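Local coordinates for peptide methionine sulfoxide reductase msrA/msrB (Neisseria gonorrhoeae, PDB 2H30), which reduces oxidised methionine residues of proteins, its N-terminal thioredoxin-like domain passing electrons from DsbD to the downstream methionine sulfoxide reductase domains, at residues A[39-44]-A[73-78]; A[50-55]-A[121-126]; A[61-66]-A[140-145]; A[77-82]-A[106-111]. The protein carries 2 engineered substitutions. One frame throughout, in Å; residues are numbered along the deposited sequence.

Interaction 1 (A[39-44]-A[73-78])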
loop_
_atom_site.group_PDB
_atom_site.type_symbol
_atom_site.label_atom_id
_atom_site.label_comp_id
_atom_site.label_asym_id
_atom_site.label_seq_id
_atom_site.Cartn_x
_atom_site.Cartn_y
_atom_site.Cartn_z
ATOM N N LYS A 39 -7.398 -10.520 -9.106
ATOM C CA LYS A 39 -7.770 -9.830 -7.876
ATOM C C LYS A 39 -7.442 -8.348 -8.053
ATOM O O LYS A 39 -6.419 -8.038 -8.629
ATOM C CB LYS A 39 -6.956 -10.347 -6.691
ATOM C CG LYS A 39 -7.310 -11.746 -6.226
ATOM C CD LYS A 39 -6.549 -12.055 -4.980
ATOM C CE LYS A 39 -6.790 -13.473 -4.577
ATOM N NZ LYS A 39 -6.187 -13.817 -3.265
ATOM N N PRO A 40 -8.274 -7.472 -7.485
ATOM C CA PRO A 40 -7.821 -6.046 -7.409
ATOM C C PRO A 40 -6.709 -5.945 -6.357
ATOM O O PRO A 40 -6.550 -6.846 -5.556
ATOM C CB PRO A 40 -9.064 -5.307 -6.911
ATOM C CG PRO A 40 -9.851 -6.366 -6.105
ATOM C CD PRO A 40 -9.576 -7.694 -6.821
ATOM N N THR A 41 -6.000 -4.823 -6.340
ATOM C CA THR A 41 -4.938 -4.604 -5.387
ATOM C C THR A 41 -5.226 -3.322 -4.644
ATOM O O THR A 41 -5.485 -2.251 -5.253
ATOM C CB THR A 41 -3.580 -4.509 -6.105
ATOM O OG1 THR A 41 -3.349 -5.802 -6.740
ATOM C CG2 THR A 41 -2.436 -4.310 -5.112
ATOM N N LEU A 42 -5.170 -3.426 -3.311
ATOM C CA LEU A 42 -5.380 -2.247 -2.448
ATOM C C LEU A 42 -4.016 -1.904 -1.904
ATOM O O LEU A 42 -3.362 -2.759 -1.275
ATOM C CB LEU A 42 -6.354 -2.621 -1.318
ATOM C CG LEU A 42 -6.585 -1.454 -0.376
ATOM C CD1 LEU A 42 -7.253 -0.235 -1.062
ATOM C CD2 LEU A 42 -7.467 -2.085 0.768
ATOM N N ILE A 43 -3.549 -0.690 -2.203
ATOM C CA ILE A 43 -2.164 -0.303 -1.862
ATOM C C ILE A 43 -2.168 0.810 -0.844
ATOM O O ILE A 43 -2.827 1.843 -1.067
ATOM C CB ILE A 43 -1.413 0.230 -3.083
ATOM C CG1 ILE A 43 -1.421 -0.828 -4.202
ATOM C CG2 ILE A 43 0.023 0.629 -2.684
ATOM C CD1 ILE A 43 -0.847 -0.250 -5.499
ATOM N N LYS A 44 -1.452 0.629 0.233
ATOM C CA LYS A 44 -1.282 1.720 1.244
ATOM C C LYS A 44 0.113 2.337 1.057
ATOM O O LYS A 44 1.104 1.571 1.180
ATOM C CB LYS A 44 -1.341 1.135 2.653
ATOM C CG LYS A 44 -1.260 2.279 3.699
ATOM C CD LYS A 44 -1.292 1.732 5.091
ATOM C CE LYS A 44 -1.760 2.933 6.013
ATOM N NZ LYS A 44 -2.176 2.356 7.241
ATOM N N ASN A 73 -5.550 -8.258 -3.322
ATOM C CA ASN A 73 -4.159 -8.223 -2.873
ATOM C C ASN A 73 -3.999 -6.980 -1.998
ATOM O O ASN A 73 -4.331 -5.895 -2.453
ATOM C CB ASN A 73 -3.221 -8.053 -4.053
ATOM C CG ASN A 73 -3.414 -9.148 -5.150
ATOM O OD1 ASN A 73 -3.533 -8.836 -6.330
ATOM N ND2 ASN A 73 -3.471 -10.381 -4.726
ATOM N N LEU A 74 -3.516 -7.152 -0.775
ATOM C CA LEU A 74 -3.240 -5.972 0.062
ATOM C C LEU A 74 -1.735 -5.830 0.193
ATOM O O LEU A 74 -1.010 -6.751 0.636
ATOM C CB LEU A 74 -3.843 -6.191 1.440
ATOM C CG LEU A 74 -5.047 -5.365 1.688
ATOM C CD1 LEU A 74 -5.616 -5.749 3.047
ATOM C CD2 LEU A 74 -4.692 -3.907 1.752
ATOM N N ILE A 75 -1.257 -4.683 -0.284
ATOM C CA ILE A 75 0.169 -4.395 -0.160
ATOM C C ILE A 75 0.418 -2.974 0.322
ATOM O O ILE A 75 -0.494 -2.140 0.290
ATOM C CB ILE A 75 0.907 -4.654 -1.476
ATOM C CG1 ILE A 75 0.426 -3.675 -2.499
ATOM C CG2 ILE A 75 0.709 -6.133 -1.953
ATOM C CD1 ILE A 75 1.321 -3.631 -3.713
ATOM N N THR A 76 1.627 -2.718 0.795
ATOM C CA THR A 76 1.966 -1.338 1.167
ATOM C C THR A 76 3.210 -0.940 0.368
ATOM O O THR A 76 3.972 -1.822 -0.053
ATOM C CB THR A 76 2.223 -1.152 2.683
ATOM O OG1 THR A 76 3.529 -1.640 3.026
ATOM C CG2 THR A 76 1.106 -1.901 3.476
ATOM N N VAL A 77 3.384 0.358 0.192
ATOM C CA VAL A 77 4.534 0.901 -0.530
ATOM C C VAL A 77 5.199 1.976 0.322
ATOM O O VAL A 77 4.556 2.951 0.710
ATOM C CB VAL A 77 4.108 1.529 -1.811
ATOM C CG1 VAL A 77 5.318 2.249 -2.493
ATOM C CG2 VAL A 77 3.553 0.433 -2.762
ATOM N N ALA A 78 6.502 1.773 0.547
ATOM C CA ALA A 78 7.369 2.831 1.098
ATOM C C ALA A 78 8.295 3.232 -0.035
ATOM O O ALA A 78 8.569 2.423 -0.902
ATOM C CB ALA A 78 8.171 2.368 2.272
#
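A chi1 of 179° turns the Leu-42 branch away from its own N and sends CD2 against CD2 of Leu-74, the two methyls 3.5 Å apart, a tight fit, with the side chains alongside and pointing the same way. On the other sheet face, Ile-75 has CG1 wedged between its backbone N and carbonyl carbon (chi1 66°), which carries CG1 to 3.8 Å from CG1 of Ile-43 and also against the methyl of Thr-41. CG2 of Ile-43 goes on to meet CG2 of Val-77 at 3.5 Å. Between these two layers the strands run parallel in register, Thr-41 beside Asn-73 through Lys-44 beside Thr-76, joined by a ladder of five backbone bonds. It starts with Asn-73 N to Pro-40 O (2.8 Å) and ends with Val-77 N to Lys-44 O (2.8 Å). Strands 41-45 and 73-78, connected through helix 51-64, form a beta-alpha-beta unit of the thioredoxin fold at the centre of its sheet. Helix 16-20 covers the Ile-43 and Ile-75 face, while Trp-125 of the next strand packs on Leu-42, Leu-74 and Lys-44. The extended Lys-44 chain leads away from Thr-76 to a salt bridge with Glu-56, and Thr-76 OG1 turns to Pro-104 O and the indole N-H of Trp-46. The Lys-39 side chain crosses that of Asn-73 at roughly a right angle, and its NZ reaches Ser-70 O.

Interaction 2 (A[50-55]-A[121-126])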
loop_
_atom_site.group_PDB
_atom_site.type_symbol
_atom_site.label_atom_id
_atom_site.label_comp_id
_atom_site.label_asym_id
_atom_site.label_seq_id
_atom_site.Cartn_x
_atom_site.Cartn_y
_atom_site.Cartn_z
ATOM N N CYS A 50 6.039 9.237 9.468
ATOM C CA CYS A 50 4.634 9.601 9.710
ATOM C C CYS A 50 4.150 8.719 10.867
ATOM O O CYS A 50 3.932 7.513 10.700
ATOM C CB CYS A 50 3.795 9.275 8.484
ATOM S SG CYS A 50 2.061 9.655 8.898
ATOM N N PRO A 51 3.992 9.287 12.074
ATOM C CA PRO A 51 3.598 8.383 13.175
ATOM C C PRO A 51 2.195 7.796 13.010
ATOM O O PRO A 51 1.932 6.699 13.538
ATOM C CB PRO A 51 3.683 9.285 14.417
ATOM C CG PRO A 51 3.523 10.671 13.869
ATOM C CD PRO A 51 4.241 10.664 12.561
ATOM N N LEU A 52 1.294 8.457 12.283
ATOM C CA LEU A 52 0.006 7.844 12.054
ATOM C C LEU A 52 0.190 6.597 11.202
ATOM O O LEU A 52 -0.382 5.544 11.477
ATOM C CB LEU A 52 -0.899 8.851 11.320
ATOM C CG LEU A 52 -2.318 8.347 11.079
ATOM C CD1 LEU A 52 -3.059 7.982 12.395
ATOM C CD2 LEU A 52 -3.087 9.445 10.249
ATOM N N CYS A 53 0.978 6.745 10.131
ATOM C CA CYS A 53 1.274 5.576 9.328
ATOM C C CYS A 53 1.870 4.470 10.169
ATOM O O CYS A 53 1.418 3.283 10.063
ATOM C CB CYS A 53 2.351 5.895 8.303
ATOM S SG CYS A 53 1.719 6.875 6.907
ATOM N N LEU A 54 2.874 4.785 11.015
ATOM C CA LEU A 54 3.471 3.715 11.824
ATOM C C LEU A 54 2.440 3.056 12.750
ATOM O O LEU A 54 2.427 1.826 12.935
ATOM C CB LEU A 54 4.646 4.193 12.665
ATOM C CG LEU A 54 5.741 4.886 11.875
ATOM C CD1 LEU A 54 6.817 5.157 12.913
ATOM C CD2 LEU A 54 6.251 3.837 10.924
ATOM N N SER A 55 1.529 3.883 13.284
ATOM C CA SER A 55 0.497 3.331 14.215
ATOM C C SER A 55 -0.469 2.374 13.537
ATOM O O SER A 55 -1.175 1.615 14.218
ATOM C CB SER A 55 -0.282 4.498 14.828
ATOM O OG SER A 55 -1.214 5.050 13.904
ATOM N N VAL A 121 0.614 12.953 0.185
ATOM C CA VAL A 121 0.304 12.926 1.604
ATOM C C VAL A 121 0.156 11.496 2.055
ATOM O O VAL A 121 -0.244 10.649 1.293
ATOM C CB VAL A 121 -0.907 13.762 1.997
ATOM C CG1 VAL A 121 -0.767 15.241 1.522
ATOM C CG2 VAL A 121 -2.167 13.173 1.573
ATOM N N TYR A 122 0.552 11.266 3.286
ATOM C CA TYR A 122 0.482 9.907 3.852
ATOM C C TYR A 122 -0.342 9.898 5.110
ATOM O O TYR A 122 -0.369 10.923 5.886
ATOM C CB TYR A 122 1.875 9.428 4.205
ATOM C CG TYR A 122 2.839 9.284 3.035
ATOM C CD1 TYR A 122 2.448 8.637 1.848
ATOM C CD2 TYR A 122 4.134 9.728 3.138
ATOM C CE1 TYR A 122 3.379 8.418 0.806
ATOM C CE2 TYR A 122 5.045 9.541 2.077
ATOM C CZ TYR A 122 4.645 8.872 0.949
ATOM O OH TYR A 122 5.503 8.619 -0.074
ATOM N N PRO A 123 -0.988 8.762 5.373
ATOM C CA PRO A 123 -1.129 7.645 4.420
ATOM C C PRO A 123 -2.053 8.059 3.283
ATOM O O PRO A 123 -2.808 9.031 3.400
ATOM C CB PRO A 123 -1.839 6.564 5.251
ATOM C CG PRO A 123 -2.430 7.299 6.426
ATOM C CD PRO A 123 -1.753 8.580 6.625
ATOM N N SER A 124 -1.935 7.341 2.186
ATOM C CA SER A 124 -2.955 7.388 1.138
ATOM C C SER A 124 -3.094 5.995 0.595
ATOM O O SER A 124 -2.205 5.139 0.816
ATOM C CB SER A 124 -2.523 8.288 -0.039
ATOM O OG SER A 124 -2.629 9.670 0.345
ATOM N N TRP A 125 -4.212 5.760 -0.091
ATOM C CA TRP A 125 -4.506 4.402 -0.605
ATOM C C TRP A 125 -4.830 4.465 -2.068
ATOM O O TRP A 125 -5.402 5.473 -2.520
ATOM C CB TRP A 125 -5.729 3.866 0.129
ATOM C CG TRP A 125 -5.433 3.582 1.615
ATOM C CD1 TRP A 125 -5.431 4.505 2.675
ATOM C CD2 TRP A 125 -5.199 2.308 2.183
ATOM N NE1 TRP A 125 -5.155 3.818 3.855
ATOM C CE2 TRP A 125 -5.000 2.482 3.581
ATOM C CE3 TRP A 125 -5.062 1.032 1.636
ATOM C CZ2 TRP A 125 -4.737 1.386 4.445
ATOM C CZ3 TRP A 125 -4.806 -0.070 2.484
ATOM C CH2 TRP A 125 -4.628 0.129 3.890
ATOM N N ALA A 126 -4.460 3.415 -2.791
ATOM C CA ALA A 126 -4.941 3.310 -4.179
ATOM C C ALA A 126 -5.562 1.953 -4.412
ATOM O O ALA A 126 -5.108 0.964 -3.863
ATOM C CB ALA A 126 -3.789 3.548 -5.165
#
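Pro-123 and Cys-53 bury the most surface here, meeting through the cysteine sulfur. SG of Cys-53 sits over the face of the Pro-123 ring, nearest its N (3.6 Å) and 3.9 Å from Pro-123 CD. Its placement follows from chi1 of -76°, which sets SG beside the backbone N and anti to the carbonyl carbon. Tyr-122 adds its CB, 3.7 Å from the same sulfur, while its ring leads away toward Phe-82. The peptide between Tyr-122 and Pro-123 is cis: a cis-proline facing a CxxC motif at a helix start is a hallmark of the thioredoxin fold, and Cys-50 and Cys-53 are thus probably the redox pair, here as free thiols. Cys-50 occupies the N-cap of helix 51-64, and its SG accepts a nearly straight bond from Cys-53 N (3.3 Å, 168° at the hydrogen), which keeps the two sulfurs together at the helix start, near the cis-proline. The SG of Cys-50 lies 4.1 Å from Tyr-122 O. Leu-52 brings CD2 to the rim of the proline ring, 4.0 Å from Pro-123 CD, the two side chains crossing at about a right angle, and Ser-141 touches both.

Interaction 3 (A[61-66]-A[140-145])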
loop_
_atom_site.group_PDB
_atom_site.type_symbol
_atom_site.label_atom_id
_atom_site.label_comp_id
_atom_site.label_asym_id
_atom_site.label_seq_id
_atom_site.Cartn_x
_atom_site.Cartn_y
_atom_site.Cartn_z
ATOM N N GLU A 61 -1.458 -5.067 8.649
ATOM C CA GLU A 61 -1.005 -6.474 8.686
ATOM C C GLU A 61 -2.182 -7.401 9.014
ATOM O O GLU A 61 -2.310 -8.473 8.407
ATOM C CB GLU A 61 0.082 -6.611 9.752
ATOM C CG GLU A 61 0.701 -8.009 9.678
ATOM C CD GLU A 61 1.642 -8.301 10.820
ATOM O OE1 GLU A 61 1.431 -7.792 11.967
ATOM O OE2 GLU A 61 2.618 -9.078 10.601
ATOM N N LYS A 62 -3.013 -6.977 9.972
ATOM C CA LYS A 62 -4.219 -7.765 10.306
ATOM C C LYS A 62 -5.123 -7.919 9.118
ATOM O O LYS A 62 -5.613 -9.010 8.840
ATOM C CB LYS A 62 -4.992 -7.104 11.440
ATOM C CG LYS A 62 -6.100 -8.015 11.922
ATOM C CD LYS A 62 -6.853 -7.335 13.073
ATOM C CE LYS A 62 -7.436 -5.984 12.661
ATOM N NZ LYS A 62 -8.423 -5.471 13.660
ATOM N N TRP A 63 -5.357 -6.820 8.401
ATOM C CA TRP A 63 -6.210 -6.916 7.259
ATOM C C TRP A 63 -5.639 -7.865 6.237
ATOM O O TRP A 63 -6.385 -8.676 5.634
ATOM C CB TRP A 63 -6.427 -5.539 6.603
ATOM C CG TRP A 63 -7.102 -4.532 7.495
ATOM C CD1 TRP A 63 -7.649 -4.714 8.764
ATOM C CD2 TRP A 63 -7.283 -3.154 7.185
ATOM N NE1 TRP A 63 -8.148 -3.536 9.246
ATOM C CE2 TRP A 63 -7.931 -2.549 8.302
ATOM C CE3 TRP A 63 -6.947 -2.364 6.079
ATOM C CZ2 TRP A 63 -8.268 -1.206 8.330
ATOM C CZ3 TRP A 63 -7.327 -1.003 6.088
ATOM C CH2 TRP A 63 -7.976 -0.444 7.200
ATOM N N ALA A 64 -4.324 -7.761 6.018
ATOM C CA ALA A 64 -3.706 -8.559 4.941
ATOM C C ALA A 64 -3.875 -10.045 5.237
ATOM O O ALA A 64 -3.964 -10.840 4.328
ATOM C CB ALA A 64 -2.201 -8.214 4.789
ATOM N N GLN A 65 -3.953 -10.389 6.502
ATOM C CA GLN A 65 -4.061 -11.803 6.934
ATOM C C GLN A 65 -5.481 -12.261 7.116
ATOM O O GLN A 65 -5.721 -13.443 7.483
ATOM C CB GLN A 65 -3.376 -12.013 8.253
ATOM C CG GLN A 65 -1.915 -11.939 8.176
ATOM C CD GLN A 65 -1.369 -12.047 9.557
ATOM O OE1 GLN A 65 -0.838 -13.103 9.950
ATOM N NE2 GLN A 65 -1.545 -10.983 10.349
ATOM N N ASP A 66 -6.432 -11.348 6.949
ATOM C CA ASP A 66 -7.841 -11.645 7.275
ATOM C C ASP A 66 -8.564 -12.224 6.080
ATOM O O ASP A 66 -8.519 -11.690 4.964
ATOM C CB ASP A 66 -8.543 -10.339 7.675
ATOM C CG ASP A 66 -9.862 -10.578 8.414
ATOM O OD1 ASP A 66 -10.843 -10.986 7.769
ATOM O OD2 ASP A 66 -9.885 -10.416 9.667
ATOM N N GLY A 140 -5.324 10.106 2.825
ATOM C CA GLY A 140 -5.467 9.940 4.286
ATOM C C GLY A 140 -5.873 8.544 4.654
ATOM O O GLY A 140 -5.863 7.652 3.805
ATOM N N SER A 141 -6.142 8.395 5.946
ATOM C CA SER A 141 -6.458 7.093 6.516
ATOM C C SER A 141 -7.824 6.618 6.116
ATOM O O SER A 141 -8.743 7.433 5.888
ATOM C CB SER A 141 -6.453 7.159 8.034
ATOM O OG SER A 141 -5.221 7.565 8.494
ATOM N N ILE A 142 -7.976 5.289 6.098
ATOM C CA ILE A 142 -9.279 4.668 5.912
ATOM C C ILE A 142 -9.440 3.637 7.026
ATOM O O ILE A 142 -8.433 3.087 7.512
ATOM C CB ILE A 142 -9.538 4.037 4.545
ATOM C CG1 ILE A 142 -8.573 2.876 4.261
ATOM C CG2 ILE A 142 -9.474 5.109 3.440
ATOM C CD1 ILE A 142 -8.789 2.179 2.916
ATOM N N ASN A 143 -10.703 3.434 7.415
ATOM C CA ASN A 143 -10.985 2.367 8.373
ATOM C C ASN A 143 -11.272 1.019 7.717
ATOM O O ASN A 143 -11.335 0.923 6.479
ATOM C CB ASN A 143 -12.098 2.808 9.352
ATOM C CG ASN A 143 -13.396 3.112 8.670
ATOM O OD1 ASN A 143 -13.825 2.429 7.747
ATOM N ND2 ASN A 143 -14.078 4.210 9.138
ATOM N N GLU A 144 -11.452 -0.027 8.536
ATOM C CA GLU A 144 -11.612 -1.413 7.968
ATOM C C GLU A 144 -12.861 -1.579 7.102
ATOM O O GLU A 144 -12.784 -2.150 5.979
ATOM C CB GLU A 144 -11.614 -2.449 9.046
ATOM C CG GLU A 144 -11.586 -3.794 8.474
ATOM C CD GLU A 144 -11.568 -4.872 9.545
ATOM O OE1 GLU A 144 -11.596 -6.068 9.180
ATOM O OE2 GLU A 144 -11.458 -4.497 10.736
ATOM N N ALA A 145 -13.917 -0.865 7.476
ATOM C CA ALA A 145 -15.168 -0.879 6.718
ATOM C C ALA A 145 -15.037 -0.187 5.395
ATOM O O ALA A 145 -15.561 -0.663 4.401
ATOM C CB ALA A 145 -16.315 -0.206 7.564
HETATM O O HOH W 1 -9.241 -3.153 11.820
#
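One face of the Trp-63 indole carries the side chain of Glu-144, whose CG sits 3.4 Å above the ring plane, displaced toward the rim. At the edge, in the ring plane, are Ile-142 O, 3.6 Å from CH2 of Trp-63, and a water, 2.8 Å from NE1 of Trp-63. The carboxylate of Glu-144 is turned 31° from the indole plane, and the two side chains run antiparallel past one another. Fully stretched out, its first torsion at -172°, Glu-144 runs its aliphatic part past the pyrrole half of the indole and puts OE2 within reach of the water. That water accepts from NE1 of Trp-63 and from NZ of Lys-62 and donates to OE2 of Glu-144 at 2.8 Å. It thus bridges a lysine and a glutamate whose NZ and OE2 are 4.3 Å apart, beyond a direct salt bridge, and gives the indole N-H a partner. The six-membered ring bears on backbone instead: CZ2 of Trp-63 lies 3.4 Å from CA of Glu-144, obliquely to the ring. Lys-68 forms a salt bridge with Asp-66 and a long, weak ion pair with Glu-144. Asn-143 holds the N-cap of helix 144-152, so the indole at the end of helix 51-64 packs against the start of that helix, reaching Ala-147 within it, and stacks with Phe-69 on the way to strand 73-78.

Interaction 4 (A[77-82]-A[106-111])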
loop_
_atom_site.group_PDB
_atom_site.type_symbol
_atom_site.label_atom_id
_atom_site.label_comp_id
_atom_site.label_asym_id
_atom_site.label_seq_id
_atom_site.Cartn_x
_atom_site.Cartn_y
_atom_site.Cartn_z
ATOM N N VAL A 77 3.384 0.358 0.192
ATOM C CA VAL A 77 4.534 0.901 -0.530
ATOM C C VAL A 77 5.199 1.976 0.322
ATOM O O VAL A 77 4.556 2.951 0.710
ATOM C CB VAL A 77 4.108 1.529 -1.811
ATOM C CG1 VAL A 77 5.318 2.249 -2.493
ATOM C CG2 VAL A 77 3.553 0.433 -2.762
ATOM N N ALA A 78 6.502 1.773 0.547
ATOM C CA ALA A 78 7.369 2.831 1.098
ATOM C C ALA A 78 8.295 3.232 -0.035
ATOM O O ALA A 78 8.569 2.423 -0.902
ATOM C CB ALA A 78 8.171 2.368 2.272
ATOM N N SER A 79 8.736 4.487 -0.003
ATOM C CA SER A 79 9.428 5.093 -1.177
ATOM C C SER A 79 10.745 5.702 -0.742
ATOM O O SER A 79 10.817 6.914 -0.525
ATOM C CB SER A 79 8.506 6.113 -1.867
ATOM O OG SER A 79 7.320 5.485 -2.357
ATOM N N PRO A 80 11.777 4.863 -0.589
ATOM C CA PRO A 80 13.083 5.401 -0.124
ATOM C C PRO A 80 13.561 6.590 -0.955
ATOM O O PRO A 80 13.466 6.589 -2.180
ATOM C CB PRO A 80 14.026 4.197 -0.277
ATOM C CG PRO A 80 13.128 2.976 -0.018
ATOM C CD PRO A 80 11.821 3.404 -0.757
ATOM N N GLY A 81 14.023 7.633 -0.272
ATOM C CA GLY A 81 14.544 8.780 -1.003
ATOM C C GLY A 81 13.551 9.757 -1.547
ATOM O O GLY A 81 13.930 10.757 -2.141
ATOM N N PHE A 82 12.256 9.530 -1.311
ATOM C CA PHE A 82 11.205 10.365 -1.813
ATOM C C PHE A 82 10.507 11.004 -0.619
ATOM O O PHE A 82 10.272 10.311 0.405
ATOM C CB PHE A 82 10.199 9.473 -2.578
ATOM C CG PHE A 82 9.015 10.200 -3.071
ATOM C CD1 PHE A 82 9.140 11.200 -4.063
ATOM C CD2 PHE A 82 7.732 9.864 -2.627
ATOM C CE1 PHE A 82 7.993 11.837 -4.562
ATOM C CE2 PHE A 82 6.606 10.509 -3.101
ATOM C CZ PHE A 82 6.702 11.525 -4.079
ATOM N N VAL A 106 6.463 -3.036 -0.263
ATOM C CA VAL A 106 7.248 -2.819 -1.493
ATOM C C VAL A 106 8.102 -1.591 -1.260
ATOM O O VAL A 106 7.637 -0.590 -0.732
ATOM C CB VAL A 106 6.302 -2.593 -2.657
ATOM C CG1 VAL A 106 7.066 -2.133 -3.965
ATOM C CG2 VAL A 106 5.464 -3.811 -2.922
ATOM N N THR A 107 9.351 -1.617 -1.730
ATOM C CA THR A 107 10.238 -0.481 -1.606
ATOM C C THR A 107 10.419 0.125 -3.004
ATOM O O THR A 107 11.017 -0.522 -3.897
ATOM C CB THR A 107 11.574 -0.865 -0.935
ATOM O OG1 THR A 107 12.192 -2.001 -1.577
ATOM C CG2 THR A 107 11.365 -1.181 0.503
ATOM N N ASP A 108 9.908 1.320 -3.193
ATOM C CA ASP A 108 9.927 2.001 -4.501
ATOM C C ASP A 108 10.961 3.109 -4.392
ATOM O O ASP A 108 10.679 4.205 -3.954
ATOM C CB ASP A 108 8.545 2.600 -4.755
ATOM C CG ASP A 108 8.410 3.269 -6.109
ATOM O OD1 ASP A 108 9.457 3.541 -6.771
ATOM O OD2 ASP A 108 7.253 3.544 -6.489
ATOM N N ASN A 109 12.204 2.790 -4.825
ATOM C CA ASN A 109 13.282 3.754 -4.655
ATOM C C ASN A 109 12.974 4.980 -5.494
ATOM O O ASN A 109 12.766 4.835 -6.737
ATOM C CB ASN A 109 14.593 3.073 -5.087
ATOM C CG ASN A 109 15.842 3.902 -4.722
ATOM O OD1 ASN A 109 16.939 3.623 -5.236
ATOM N ND2 ASN A 109 15.696 4.898 -3.880
ATOM N N GLY A 110 12.899 6.147 -4.849
ATOM C CA GLY A 110 12.551 7.411 -5.521
ATOM C C GLY A 110 11.063 7.675 -5.729
ATOM O O GLY A 110 10.642 8.733 -6.218
ATOM N N GLY A 111 10.231 6.728 -5.293
ATOM C CA GLY A 111 8.790 7.012 -5.316
ATOM C C GLY A 111 8.163 7.125 -6.710
ATOM O O GLY A 111 7.316 7.999 -6.941
HETATM O O HOH W 2 5.944 5.024 -4.730
#
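Backbone bonds zip the two segments together. Ala-78 N gives to Val-106 O (2.9 Å), Asp-108 N to Ala-78 O (2.9 Å), and, beyond the strands, Gly-110 N to Pro-80 O (2.8 Å). Pro-80 O takes a second bond from ND2 of Asn-109 (3.3 Å), well above the carbonyl plane, while Gly-110 N comes nearly head-on. A water links the polar ends of Ser-79 and Asp-108, 2.8 Å from Ser-79 OG and donating to Asp-108 OD2. That carboxylate also receives Thr-112 N and Ile-113 N at the start of helix 112-116. Apolar contact is lighter: CG2 of Val-77 lies alongside CB of Val-106 at 4.1 Å. A chi1 of 176° swings the Phe-82 ring toward Gly-110 O (3.6 Å from CD1) and Gly-111 CA, which it meets obliquely. Gly-111 has positive phi and its CA lies 3.6 Å from Ser-79 CB, so the backbone itself packs there. Both segments then fold through type II turns, Ser-79 to Phe-82 and Asp-108 to Gly-111. Parallel strands 73-78 and 105-107, joined through helix 90-95 as a beta-alpha-beta unit, end here side by side, Phe-91 of that helix touching Ala-78, Pro-80 and Thr-107.

Overall arrangement
Interactions 1 and 4 share strand 73-78, which pairs with strand 41-45 on one side and strand 105-107 on the other. Interaction 2 attaches to interaction 1 where strand 124-128 flanks strand 41-45, with Ile-43 N 2.8 Å from Ala-126 O. It holds the CxxC pair, Cys-50 and Cys-53, probably the redox site; Lys-44 of interaction 1 packs on Trp-125 near these cysteines, and Tyr-122, next to the cis-proline, touches Phe-82 of interaction 4 (OH to CD2 3.6 Å). Helix 51-64 carries interaction 2 at its start and interaction 3 at its end. Interactions 3 and 4, about 21 Å apart between centres, lie on opposite sides of the chain's centre without touching.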